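Local coordinates for protein phospholipase C-beta (PLC-beta) (Sepia officinalis, PDB 3QR0) that is a multidomain phospholipase C of the beta class, carrying PH, EF-hand-like, TIM-barrel and C2 domains and a bound calcium ion, at residues Gln102-Thr107 / His121-Asn126; Ile654-Ala659 / Val763-Val768; Phe687-Ile692 / Lys704-Lys709. All coordinates share one frame; numbering follows the deposited sequence.

Contact 1: residues Gln102-Thr107 / His121-Asn126; sequences QDKCVT and HLVAEN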
ATOM      1  N   GLN A 102      -1.913  25.513 -21.838  1.00 33.39           N
ATOM      2  CA  GLN A 102      -1.839  24.751 -20.594  1.00 32.73           C
ATOM      3  C   GLN A 102      -3.147  24.042 -20.222  1.00 32.10           C
ATOM      4  O   GLN A 102      -3.114  22.975 -19.608  1.00 31.32           O
ATOM      5  CB  GLN A 102      -1.363  25.627 -19.436  1.00 32.86           C
ATOM      6  CG  GLN A 102      -0.983  24.795 -18.215  1.00 33.48           C
ATOM      7  CD  GLN A 102      -0.014  25.482 -17.273  1.00 35.10           C
ATOM      8  OE1 GLN A 102       0.398  26.621 -17.493  1.00 36.98           O
ATOM      9  NE2 GLN A 102       0.354  24.781 -16.203  1.00 36.07           N
ATOM     10  N   ASP A 103      -4.282  24.623 -20.609  1.00 32.27           N
ATOM     11  CA  ASP A 103      -5.596  23.999 -20.402  1.00 31.96           C
ATOM     12  C   ASP A 103      -5.743  22.663 -21.147  1.00 30.88           C
ATOM     13  O   ASP A 103      -6.531  21.804 -20.738  1.00 30.26           O
ATOM     14  CB  ASP A 103      -6.718  24.954 -20.840  1.00 33.42           C
ATOM     15  CG  ASP A 103      -6.809  26.208 -19.972  1.00 35.28           C
ATOM     16  OD1 ASP A 103      -6.214  26.241 -18.873  1.00 37.72           O
ATOM     17  OD2 ASP A 103      -7.501  27.158 -20.390  1.00 39.10           O
ATOM     18  N   LYS A 104      -4.982  22.492 -22.233  1.00 30.26           N
ATOM     19  CA  LYS A 104      -4.996  21.257 -23.026  1.00 29.51           C
ATOM     20  C   LYS A 104      -3.962  20.209 -22.594  1.00 28.48           C
ATOM     21  O   LYS A 104      -4.001  19.069 -23.065  1.00 28.06           O
ATOM     22  CB  LYS A 104      -4.769  21.584 -24.501  1.00 30.28           C
ATOM     23  CG  LYS A 104      -5.835  22.478 -25.097  1.00 30.84           C
ATOM     24  CD  LYS A 104      -5.666  22.665 -26.594  1.00 30.98           C
ATOM     25  CE  LYS A 104      -4.523  23.592 -26.935  1.00 31.25           C
ATOM     26  NZ  LYS A 104      -4.633  24.063 -28.342  1.00 29.33           N
ATOM     27  N   CYS A 105      -3.043  20.590 -21.712  1.00 27.68           N
ATOM     28  CA  CYS A 105      -1.934  19.713 -21.326  1.00 26.98           C
ATOM     29  C   CYS A 105      -2.324  18.660 -20.292  1.00 25.93           C
ATOM     30  O   CYS A 105      -3.082  18.934 -19.366  1.00 24.86           O
ATOM     31  CB  CYS A 105      -0.753  20.535 -20.802  1.00 26.96           C
ATOM     32  SG  CYS A 105       0.100  21.423 -22.122  1.00 29.86           S
ATOM     33  N   VAL A 106      -1.782  17.457 -20.480  1.00 25.20           N
ATOM     34  CA  VAL A 106      -1.959  16.347 -19.562  1.00 24.50           C
ATOM     35  C   VAL A 106      -0.584  15.748 -19.277  1.00 24.22           C
ATOM     36  O   VAL A 106       0.179  15.479 -20.203  1.00 23.97           O
ATOM     37  CB  VAL A 106      -2.870  15.252 -20.154  1.00 24.69           C
ATOM     38  CG1 VAL A 106      -2.913  14.021 -19.232  1.00 23.61           C
ATOM     39  CG2 VAL A 106      -4.266  15.798 -20.388  1.00 24.91           C
ATOM     40  N   THR A 107      -0.281  15.548 -17.996  1.00 23.81           N
ATOM     41  CA  THR A 107       1.000  14.991 -17.561  1.00 23.62           C
ATOM     42  C   THR A 107       0.735  13.729 -16.759  1.00 23.01           C
ATOM     43  O   THR A 107      -0.086  13.740 -15.848  1.00 22.32           O
ATOM     44  CB  THR A 107       1.762  15.982 -16.663  1.00 23.51           C
ATOM     45  OG1 THR A 107       1.984  17.200 -17.370  1.00 24.97           O
ATOM     46  CG2 THR A 107       3.098  15.416 -16.227  1.00 23.58           C
ATOM     47  N   HIS A 121       4.085  13.137 -21.388  1.00 25.68           N
ATOM     48  CA  HIS A 121       3.518  14.470 -21.567  1.00 25.74           C
ATOM     49  C   HIS A 121       2.687  14.527 -22.842  1.00 25.97           C
ATOM     50  O   HIS A 121       3.154  14.128 -23.912  1.00 25.66           O
ATOM     51  CB  HIS A 121       4.618  15.523 -21.638  1.00 26.32           C
ATOM     52  CG  HIS A 121       5.570  15.490 -20.485  1.00 26.29           C
ATOM     53  ND1 HIS A 121       5.236  15.953 -19.230  1.00 27.11           N
ATOM     54  CD2 HIS A 121       6.850  15.060 -20.401  1.00 27.34           C
ATOM     55  CE1 HIS A 121       6.273  15.810 -18.422  1.00 27.54           C
ATOM     56  NE2 HIS A 121       7.264  15.268 -19.107  1.00 26.58           N
ATOM     57  N   LEU A 122       1.468  15.048 -22.714  1.00 25.50           N
ATOM     58  CA  LEU A 122       0.490  15.042 -23.800  1.00 25.86           C
ATOM     59  C   LEU A 122      -0.206  16.387 -23.918  1.00 25.96           C
ATOM     60  O   LEU A 122      -0.365  17.082 -22.917  1.00 25.32           O
ATOM     61  CB  LEU A 122      -0.570  13.980 -23.530  1.00 25.71           C
ATOM     62  CG  LEU A 122      -0.066  12.555 -23.334  1.00 25.57           C
ATOM     63  CD1 LEU A 122      -1.184  11.661 -22.810  1.00 25.85           C
ATOM     64  CD2 LEU A 122       0.498  12.026 -24.642  1.00 25.53           C
ATOM     65  N   VAL A 123      -0.615  16.738 -25.142  1.00 26.22           N
ATOM     66  CA  VAL A 123      -1.490  17.887 -25.383  1.00 26.64           C
ATOM     67  C   VAL A 123      -2.776  17.372 -26.029  1.00 27.06           C
ATOM     68  O   VAL A 123      -2.728  16.760 -27.099  1.00 27.32           O
ATOM     69  CB  VAL A 123      -0.831  18.929 -26.310  1.00 27.52           C
ATOM     70  CG1 VAL A 123      -1.722  20.172 -26.453  1.00 27.81           C
ATOM     71  CG2 VAL A 123       0.560  19.311 -25.794  1.00 27.09           C
ATOM     72  N   ALA A 124      -3.911  17.592 -25.366  1.00 26.81           N
ATOM     73  CA  ALA A 124      -5.222  17.223 -25.911  1.00 27.31           C
ATOM     74  C   ALA A 124      -5.687  18.288 -26.904  1.00 28.45           C
ATOM     75  O   ALA A 124      -5.084  19.351 -26.994  1.00 28.40           O
ATOM     76  CB  ALA A 124      -6.246  17.069 -24.789  1.00 26.57           C
ATOM     77  N   GLU A 125      -6.759  17.995 -27.640  1.00 29.61           N
ATOM     78  CA  GLU A 125      -7.338  18.956 -28.589  1.00 31.05           C
ATOM     79  C   GLU A 125      -8.093  20.080 -27.883  1.00 31.47           C
ATOM     80  O   GLU A 125      -8.290  21.150 -28.455  1.00 32.21           O
ATOM     81  CB  GLU A 125      -8.303  18.263 -29.551  1.00 31.91           C
ATOM     82  CG  GLU A 125      -7.650  17.386 -30.602  1.00 33.19           C
ATOM     83  CD  GLU A 125      -8.660  16.496 -31.298  1.00 35.29           C
ATOM     84  OE1 GLU A 125      -9.346  15.721 -30.591  1.00 37.04           O
ATOM     85  OE2 GLU A 125      -8.773  16.573 -32.538  1.00 37.16           O
ATOM     86  N   ASN A 126      -8.545  19.819 -26.659  1.00 31.19           N
ATOM     87  CA  ASN A 126      -9.266  20.817 -25.869  1.00 31.64           C
ATOM     88  C   ASN A 126      -9.208  20.491 -24.377  1.00 31.10           C
ATOM     89  O   ASN A 126      -8.656  19.462 -23.982  1.00 30.02           O
ATOM     90  CB  ASN A 126     -10.719  20.957 -26.358  1.00 32.44           C
ATOM     91  CG  ASN A 126     -11.515  19.670 -26.233  1.00 32.09           C
ATOM     92  OD1 ASN A 126     -11.624  19.089 -25.153  1.00 32.05           O
ATOM     93  ND2 ASN A 126     -12.080  19.220 -27.346  1.00 33.46           N
TER
HETATM   94  O   HOH W   1       3.080  17.580 -19.537  1.00 33.66           O

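Contact 2: residues Ile654-Ala659 / Val763-Val768; sequences IKIISA and VFAHIV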
ATOM      1  N   ILE A 654       0.846 -21.579   7.948  1.00 27.54           N
ATOM      2  CA  ILE A 654       1.014 -21.195   6.554  1.00 27.09           C
ATOM      3  C   ILE A 654       1.862 -22.255   5.870  1.00 27.23           C
ATOM      4  O   ILE A 654       3.031 -22.436   6.211  1.00 27.40           O
ATOM      5  CB  ILE A 654       1.705 -19.817   6.408  1.00 26.78           C
ATOM      6  CG1 ILE A 654       0.989 -18.740   7.229  1.00 27.02           C
ATOM      7  CG2 ILE A 654       1.785 -19.414   4.934  1.00 26.80           C
ATOM      8  CD1 ILE A 654      -0.390 -18.382   6.736  1.00 27.52           C
ATOM      9  N   LYS A 655       1.254 -22.972   4.930  1.00 27.01           N
ATOM     10  CA  LYS A 655       1.970 -23.929   4.100  1.00 27.32           C
ATOM     11  C   LYS A 655       2.197 -23.307   2.727  1.00 26.62           C
ATOM     12  O   LYS A 655       1.238 -23.013   2.015  1.00 26.36           O
ATOM     13  CB  LYS A 655       1.162 -25.221   3.968  1.00 27.89           C
ATOM     14  CG  LYS A 655       1.867 -26.318   3.189  1.00 29.25           C
ATOM     15  CD  LYS A 655       0.959 -27.516   2.964  1.00 31.03           C
ATOM     16  CE  LYS A 655       1.646 -28.579   2.118  1.00 32.84           C
ATOM     17  NZ  LYS A 655       2.953 -29.012   2.702  1.00 34.08           N
ATOM     18  N   ILE A 656       3.463 -23.096   2.367  1.00 26.28           N
ATOM     19  CA  ILE A 656       3.825 -22.588   1.046  1.00 25.65           C
ATOM     20  C   ILE A 656       3.906 -23.764   0.078  1.00 26.21           C
ATOM     21  O   ILE A 656       4.765 -24.638   0.222  1.00 27.17           O
ATOM     22  CB  ILE A 656       5.179 -21.832   1.070  1.00 25.49           C
ATOM     23  CG1 ILE A 656       5.137 -20.667   2.065  1.00 24.56           C
ATOM     24  CG2 ILE A 656       5.547 -21.315  -0.333  1.00 24.63           C
ATOM     25  CD1 ILE A 656       4.084 -19.605   1.752  1.00 23.78           C
ATOM     26  N   ILE A 657       3.013 -23.784  -0.906  1.00 25.86           N
ATOM     27  CA  ILE A 657       2.879 -24.929  -1.807  1.00 26.27           C
ATOM     28  C   ILE A 657       3.629 -24.697  -3.114  1.00 26.12           C
ATOM     29  O   ILE A 657       4.483 -25.500  -3.498  1.00 26.64           O
ATOM     30  CB  ILE A 657       1.390 -25.235  -2.093  1.00 26.48           C
ATOM     31  CG1 ILE A 657       0.679 -25.641  -0.794  1.00 26.99           C
ATOM     32  CG2 ILE A 657       1.247 -26.354  -3.107  1.00 27.15           C
ATOM     33  CD1 ILE A 657      -0.826 -25.671  -0.914  1.00 26.61           C
ATOM     34  N   SER A 658       3.318 -23.594  -3.787  1.00 25.32           N
ATOM     35  CA  SER A 658       3.922 -23.296  -5.076  1.00 25.50           C
ATOM     36  C   SER A 658       3.871 -21.805  -5.384  1.00 24.52           C
ATOM     37  O   SER A 658       3.321 -21.022  -4.615  1.00 23.51           O
ATOM     38  CB  SER A 658       3.206 -24.079  -6.178  1.00 26.01           C
ATOM     39  OG  SER A 658       1.872 -23.629  -6.337  1.00 25.97           O
ATOM     40  N   ALA A 659       4.466 -21.424  -6.508  1.00 24.62           N
ATOM     41  CA  ALA A 659       4.376 -20.058  -7.013  1.00 24.40           C
ATOM     42  C   ALA A 659       4.246 -20.075  -8.524  1.00 24.86           C
ATOM     43  O   ALA A 659       4.638 -21.042  -9.172  1.00 25.57           O
ATOM     44  CB  ALA A 659       5.589 -19.240  -6.589  1.00 23.82           C
ATOM     45  N   VAL A 763       1.950 -16.572  -5.138  1.00 22.44           N
ATOM     46  CA  VAL A 763       2.239 -17.757  -4.334  1.00 22.78           C
ATOM     47  C   VAL A 763       0.914 -18.469  -4.088  1.00 22.81           C
ATOM     48  O   VAL A 763      -0.108 -17.821  -3.850  1.00 22.83           O
ATOM     49  CB  VAL A 763       2.920 -17.386  -2.998  1.00 22.61           C
ATOM     50  CG1 VAL A 763       2.924 -18.575  -2.028  1.00 23.56           C
ATOM     51  CG2 VAL A 763       4.348 -16.914  -3.250  1.00 21.85           C
ATOM     52  N   PHE A 764       0.930 -19.795  -4.172  1.00 23.14           N
ATOM     53  CA  PHE A 764      -0.213 -20.616  -3.795  1.00 22.97           C
ATOM     54  C   PHE A 764       0.110 -21.253  -2.440  1.00 23.26           C
ATOM     55  O   PHE A 764       1.178 -21.862  -2.269  1.00 23.34           O
ATOM     56  CB  PHE A 764      -0.487 -21.671  -4.868  1.00 23.55           C
ATOM     57  CG  PHE A 764      -1.688 -22.536  -4.595  1.00 23.54           C
ATOM     58  CD1 PHE A 764      -2.967 -21.988  -4.568  1.00 22.70           C
ATOM     59  CD2 PHE A 764      -1.543 -23.904  -4.389  1.00 23.50           C
ATOM     60  CE1 PHE A 764      -4.082 -22.786  -4.325  1.00 23.31           C
ATOM     61  CE2 PHE A 764      -2.651 -24.712  -4.148  1.00 24.06           C
ATOM     62  CZ  PHE A 764      -3.924 -24.151  -4.110  1.00 23.22           C
ATOM     63  N   ALA A 765      -0.798 -21.085  -1.481  1.00 22.72           N
ATOM     64  CA  ALA A 765      -0.565 -21.521  -0.103  1.00 23.22           C
ATOM     65  C   ALA A 765      -1.837 -22.080   0.533  1.00 23.45           C
ATOM     66  O   ALA A 765      -2.947 -21.820   0.056  1.00 23.12           O
ATOM     67  CB  ALA A 765      -0.045 -20.348   0.726  1.00 22.42           C
ATOM     68  N   HIS A 766      -1.669 -22.846   1.608  1.00 24.15           N
ATOM     69  CA  HIS A 766      -2.785 -23.212   2.473  1.00 24.88           C
ATOM     70  C   HIS A 766      -2.630 -22.494   3.809  1.00 24.88           C
ATOM     71  O   HIS A 766      -1.544 -22.482   4.402  1.00 24.86           O
ATOM     72  CB  HIS A 766      -2.873 -24.717   2.704  1.00 25.56           C
ATOM     73  CG  HIS A 766      -4.095 -25.131   3.467  1.00 27.22           C
ATOM     74  ND1 HIS A 766      -4.131 -25.190   4.844  1.00 27.79           N
ATOM     75  CD2 HIS A 766      -5.331 -25.490   3.045  1.00 28.12           C
ATOM     76  CE1 HIS A 766      -5.332 -25.578   5.236  1.00 28.64           C
ATOM     77  NE2 HIS A 766      -6.080 -25.764   4.163  1.00 28.26           N
ATOM     78  N   ILE A 767      -3.726 -21.913   4.278  1.00 24.97           N
ATOM     79  CA  ILE A 767      -3.724 -21.091   5.480  1.00 25.32           C
ATOM     80  C   ILE A 767      -4.691 -21.673   6.499  1.00 26.29           C
ATOM     81  O   ILE A 767      -5.863 -21.893   6.197  1.00 26.13           O
ATOM     82  CB  ILE A 767      -4.150 -19.648   5.160  1.00 24.60           C
ATOM     83  CG1 ILE A 767      -3.198 -19.030   4.138  1.00 24.76           C
ATOM     84  CG2 ILE A 767      -4.214 -18.804   6.450  1.00 24.65           C
ATOM     85  CD1 ILE A 767      -3.617 -17.653   3.662  1.00 24.70           C
ATOM     86  N   VAL A 768      -4.191 -21.955   7.696  1.00 27.39           N
ATOM     87  CA  VAL A 768      -5.058 -22.253   8.828  1.00 28.34           C
ATOM     88  C   VAL A 768      -5.109 -21.002   9.691  1.00 28.73           C
ATOM     89  O   VAL A 768      -4.069 -20.423  10.010  1.00 28.13           O
ATOM     90  CB  VAL A 768      -4.537 -23.430   9.653  1.00 28.97           C
ATOM     91  CG1 VAL A 768      -5.278 -23.524  10.978  1.00 29.37           C
ATOM     92  CG2 VAL A 768      -4.672 -24.731   8.864  1.00 29.73           C
TER

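Contact 3: residues Phe687-Ile692 / Lys704-Lys709; sequences FKTKII and KVFVFK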
ATOM      1  N   PHE A 687      11.281 -18.879   9.256  1.00 27.16           N
ATOM      2  CA  PHE A 687      10.659 -19.762   8.274  1.00 27.03           C
ATOM      3  C   PHE A 687      11.087 -19.457   6.839  1.00 26.69           C
ATOM      4  O   PHE A 687      10.831 -18.370   6.323  1.00 26.10           O
ATOM      5  CB  PHE A 687       9.141 -19.645   8.360  1.00 26.50           C
ATOM      6  CG  PHE A 687       8.560 -20.126   9.656  1.00 26.92           C
ATOM      7  CD1 PHE A 687       7.744 -19.300  10.413  1.00 26.94           C
ATOM      8  CD2 PHE A 687       8.812 -21.414  10.113  1.00 29.15           C
ATOM      9  CE1 PHE A 687       7.188 -19.752  11.607  1.00 28.06           C
ATOM     10  CE2 PHE A 687       8.265 -21.864  11.306  1.00 29.56           C
ATOM     11  CZ  PHE A 687       7.456 -21.032  12.052  1.00 28.83           C
ATOM     12  N   LYS A 688      11.712 -20.435   6.196  1.00 27.12           N
ATOM     13  CA  LYS A 688      12.200 -20.293   4.832  1.00 26.96           C
ATOM     14  C   LYS A 688      12.024 -21.617   4.095  1.00 27.23           C
ATOM     15  O   LYS A 688      12.396 -22.658   4.622  1.00 27.64           O
ATOM     16  CB  LYS A 688      13.678 -19.900   4.865  1.00 27.45           C
ATOM     17  CG  LYS A 688      14.338 -19.750   3.503  1.00 28.08           C
ATOM     18  CD  LYS A 688      15.783 -19.299   3.660  1.00 30.05           C
ATOM     19  CE  LYS A 688      16.596 -19.577   2.418  1.00 31.01           C
ATOM     20  NZ  LYS A 688      17.969 -19.013   2.542  1.00 32.48           N
ATOM     21  N   THR A 689      11.472 -21.577   2.884  1.00 26.58           N
ATOM     22  CA  THR A 689      11.291 -22.788   2.085  1.00 27.07           C
ATOM     23  C   THR A 689      12.613 -23.264   1.514  1.00 27.99           C
ATOM     24  O   THR A 689      13.605 -22.542   1.533  1.00 27.67           O
ATOM     25  CB  THR A 689      10.348 -22.567   0.877  1.00 26.66           C
ATOM     26  OG1 THR A 689      10.931 -21.614  -0.025  1.00 25.46           O
ATOM     27  CG2 THR A 689       8.977 -22.082   1.336  1.00 25.60           C
ATOM     28  N   LYS A 690      12.601 -24.480   0.987  1.00 28.98           N
ATOM     29  CA  LYS A 690      13.664 -24.946   0.121  1.00 30.18           C
ATOM     30  C   LYS A 690      13.762 -24.054  -1.120  1.00 30.22           C
ATOM     31  O   LYS A 690      12.820 -23.339  -1.470  1.00 29.18           O
ATOM     32  CB  LYS A 690      13.418 -26.403  -0.304  1.00 31.13           C
ATOM     33  CG  LYS A 690      12.176 -26.623  -1.188  1.00 30.97           C
ATOM     34  CD  LYS A 690      12.029 -28.093  -1.603  1.00 32.29           C
ATOM     35  CE  LYS A 690      11.578 -28.987  -0.451  1.00 32.41           C
ATOM     36  NZ  LYS A 690      10.253 -28.583   0.099  1.00 31.27           N
ATOM     37  N   ILE A 691      14.906 -24.120  -1.787  1.00 31.17           N
ATOM     38  CA  ILE A 691      15.112 -23.409  -3.037  1.00 31.45           C
ATOM     39  C   ILE A 691      14.657 -24.276  -4.204  1.00 32.12           C
ATOM     40  O   ILE A 691      15.033 -25.441  -4.302  1.00 32.78           O
ATOM     41  CB  ILE A 691      16.589 -23.035  -3.235  1.00 31.94           C
ATOM     42  CG1 ILE A 691      16.974 -21.898  -2.282  1.00 31.73           C
ATOM     43  CG2 ILE A 691      16.847 -22.629  -4.690  1.00 32.15           C
ATOM     44  CD1 ILE A 691      18.467 -21.766  -2.059  1.00 32.17           C
ATOM     45  N   ILE A 692      13.844 -23.709  -5.087  1.00 31.89           N
ATOM     46  CA  ILE A 692      13.534 -24.374  -6.341  1.00 32.78           C
ATOM     47  C   ILE A 692      14.401 -23.721  -7.403  1.00 33.47           C
ATOM     48  O   ILE A 692      14.313 -22.511  -7.630  1.00 32.76           O
ATOM     49  CB  ILE A 692      12.040 -24.286  -6.690  1.00 32.37           C
ATOM     50  CG1 ILE A 692      11.205 -24.998  -5.618  1.00 32.43           C
ATOM     51  CG2 ILE A 692      11.777 -24.916  -8.050  1.00 32.69           C
ATOM     52  CD1 ILE A 692      11.457 -26.514  -5.536  1.00 33.56           C
ATOM     53  N   LYS A 704       6.851 -28.147   4.134  1.00 33.76           N
ATOM     54  CA  LYS A 704       6.194 -28.466   5.391  1.00 34.30           C
ATOM     55  C   LYS A 704       5.628 -27.177   5.993  1.00 33.06           C
ATOM     56  O   LYS A 704       6.241 -26.112   5.885  1.00 32.47           O
ATOM     57  CB  LYS A 704       7.185 -29.127   6.357  1.00 35.40           C
ATOM     58  CG  LYS A 704       6.634 -29.424   7.754  1.00 37.78           C
ATOM     59  CD  LYS A 704       5.485 -30.429   7.714  1.00 41.03           C
ATOM     60  CE  LYS A 704       4.835 -30.615   9.082  1.00 42.59           C
ATOM     61  NZ  LYS A 704       3.483 -31.252   8.970  1.00 43.77           N
ATOM     62  N   VAL A 705       4.458 -27.281   6.615  1.00 32.42           N
ATOM     63  CA  VAL A 705       3.755 -26.111   7.134  1.00 31.49           C
ATOM     64  C   VAL A 705       4.577 -25.318   8.161  1.00 31.10           C
ATOM     65  O   VAL A 705       5.308 -25.896   8.972  1.00 31.60           O
ATOM     66  CB  VAL A 705       2.391 -26.511   7.756  1.00 31.72           C
ATOM     67  CG1 VAL A 705       2.586 -27.443   8.951  1.00 32.17           C
ATOM     68  CG2 VAL A 705       1.605 -25.279   8.149  1.00 30.47           C
ATOM     69  N   PHE A 706       4.463 -23.993   8.088  1.00 29.85           N
ATOM     70  CA  PHE A 706       5.034 -23.092   9.078  1.00 29.54           C
ATOM     71  C   PHE A 706       3.950 -22.784  10.115  1.00 29.43           C
ATOM     72  O   PHE A 706       2.890 -22.276   9.767  1.00 28.46           O
ATOM     73  CB  PHE A 706       5.485 -21.774   8.436  1.00 28.77           C
ATOM     74  CG  PHE A 706       6.516 -21.921   7.340  1.00 28.47           C
ATOM     75  CD1 PHE A 706       6.436 -21.130   6.194  1.00 27.98           C
ATOM     76  CD2 PHE A 706       7.578 -22.807   7.457  1.00 29.56           C
ATOM     77  CE1 PHE A 706       7.393 -21.234   5.185  1.00 27.81           C
ATOM     78  CE2 PHE A 706       8.534 -22.916   6.451  1.00 29.79           C
ATOM     79  CZ  PHE A 706       8.438 -22.132   5.315  1.00 29.18           C
ATOM     80  N   VAL A 707       4.225 -23.076  11.383  1.00 29.99           N
ATOM     81  CA  VAL A 707       3.226 -22.944  12.444  1.00 30.08           C
ATOM     82  C   VAL A 707       3.527 -21.772  13.368  1.00 30.01           C
ATOM     83  O   VAL A 707       4.607 -21.694  13.944  1.00 30.29           O
ATOM     84  CB  VAL A 707       3.166 -24.232  13.296  1.00 31.00           C
ATOM     85  CG1 VAL A 707       2.128 -24.094  14.409  1.00 30.84           C
ATOM     86  CG2 VAL A 707       2.857 -25.446  12.416  1.00 31.22           C
ATOM     87  N   PHE A 708       2.565 -20.863  13.506  1.00 29.75           N
ATOM     88  CA  PHE A 708       2.613 -19.823  14.529  1.00 29.99           C
ATOM     89  C   PHE A 708       1.634 -20.244  15.620  1.00 30.68           C
ATOM     90  O   PHE A 708       0.462 -19.873  15.595  1.00 30.33           O
ATOM     91  CB  PHE A 708       2.226 -18.459  13.947  1.00 29.16           C
ATOM     92  CG  PHE A 708       3.102 -18.014  12.813  1.00 29.03           C
ATOM     93  CD1 PHE A 708       2.831 -18.416  11.515  1.00 29.66           C
ATOM     94  CD2 PHE A 708       4.192 -17.188  13.040  1.00 29.46           C
ATOM     95  CE1 PHE A 708       3.637 -18.004  10.459  1.00 29.48           C
ATOM     96  CE2 PHE A 708       5.003 -16.769  11.990  1.00 28.92           C
ATOM     97  CZ  PHE A 708       4.727 -17.181  10.699  1.00 29.32           C
ATOM     98  N   LYS A 709       2.134 -21.029  16.570  1.00 31.87           N
ATOM     99  CA  LYS A 709       1.291 -21.792  17.491  1.00 32.90           C
ATOM    100  C   LYS A 709       0.320 -20.922  18.286  1.00 32.29           C
ATOM    101  O   LYS A 709      -0.883 -21.184  18.296  1.00 32.57           O
ATOM    102  CB  LYS A 709       2.175 -22.612  18.444  1.00 33.98           C
ATOM    103  CG  LYS A 709       1.430 -23.560  19.370  1.00 36.39           C
ATOM    104  CD  LYS A 709       0.590 -24.575  18.607  1.00 38.64           C
ATOM    105  CE  LYS A 709       0.157 -25.718  19.506  1.00 40.67           C
ATOM    106  NZ  LYS A 709      -0.773 -26.642  18.802  1.00 42.52           N
TER

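Contact 1: residues Gln102-Thr107 / His121-Asn126
K104 lays the first half of its side chain along the backbone of A124 to N126 and buries the most surface here. Its CB sits 3.4 Å from A124 O and its CD 3.6 Å from E125 O, while CG rests on CA of N126. The chain bends at chi3 (-75°), and its ammonium end goes to the carbonyls of F94, S96 and G91. Its own carbonyl is also held: A124 N reaches K104 O at 2.7 Å.

Next come V106 and L122, an antiparallel hydrogen-bonded pair, with V106 N to L122 O at 2.8 Å and L122 N to V106 O at 2.9 Å. V106 CB and L122 CB are 4.3 Å apart on one face, where V106 meets A130 of helix 127-141 and L122 meets F28, I41 and L43. On the other face T107 and H121 lie side by side, and a water binds both T107 OG1 and H121 ND1; K80 N also bonds the hydroxyl.

In this last hairpin of the PH domain, the chemistry implies an apolar face against the C-terminal helix, a mixed face behind it where C105 also meets V123, and a lysine charge probably stabilised by backbone oxygens.

Contact 2: residues Ile654-Ala659 / Val763-Val768
F764 O is gripped by two successive backbone amides from the opposite strand, I657 N at 3.0 Å and S658 N at 3.1 Å. That fork is a classic beta bulge, shifting the register by one residue. The strands close again through F764 N to S658 O at 2.7 Å, the donor 38° out of the carbonyl plane. K655 and H766 also bond both ways, K655 N lying 2.9 Å from H766 O.

The bulge turns I657 toward the partner strand. With F764 CG anti to the backbone N (chi1 -178°), that ring runs beside I657, whose CD1 is 3.8 Å from F764 CE2. S658 OG packs 3.4 Å from F764 CB and hydrogen-bonds E230. On the opposite face I654 lies alongside I767, its CD1 3.9 Å from I767 CG2, and I656 crosses V763 at about a right angle.

These two strands are the central pair of one sheet of the C2 beta sandwich. I654 and I656 pack inward on strands 669-676 and 718-725 of the other sheet, and V763 on V723 of the latter, whereas I657 and F764 meet helix 230-238 from the EF-hand-like region, with R228 adding a cation-pi contact to the F764 ring.

Contact 3: residues Phe687-Ile692 / Lys704-Lys709
F687 and F706 pass each other in opposite directions, each ring lying over the other's CB; each keeps CG beside its backbone N (chi1 -65° in F687), which brings the rings past one another. F687 CB stands 3.5 Å from the centroid of the F706 ring, and F706 CB 3.7 Å from that of F687. The planes are 26° apart, but the rings barely overlap, so two reciprocal CH-pi contacts describe the pair better than a face-to-face stack. Packing is tight where they meet, F687 CD2 lying 3.2 Å from F706 CD2.

F708 takes an edge of F687 on its face in a T-shaped arrangement, planes at 75°, with F687 CE1 3.7 Å from F708 CZ. F687 CZ comes 3.5 Å from V707 O. T689, two residues on from F687, meets the outer end of F706: its N approaches the ring edge near the plane, and T689 CG2 is 4.0 Å from F706 CZ. No hydrogen bond crosses between the segments.

Strands 686-688 and 706-711 are edge strands of the two sheets of the C2 sandwich, bridged by the aromatic cluster; F706 and F708 also pack on V673 of strand 669-676, and on I656 and I652, respectively, of strand 650-660.

Contacts 1 and 2 are both buried antiparallel strand pairs knit by backbone hydrogen bonds, yet they lie in separate domains on opposite sides of the chain's centre, their own centres about 47 Å apart. Contact 1 is a local hairpin, whereas contact 2 joins strands more than a hundred residues apart and encloses contact 3 within that loop. Contact 3 is only partly buried and works through aromatic side chains instead of backbone, where it spans the two sheets of the sandwich. Its 704-709 side shares a sheet with contact 2: strand 706-711 lies next to 650-660, I654 N is 2.8 Å from F706 O, a probable hydrogen bond, and I656 packs against both T689 and F706.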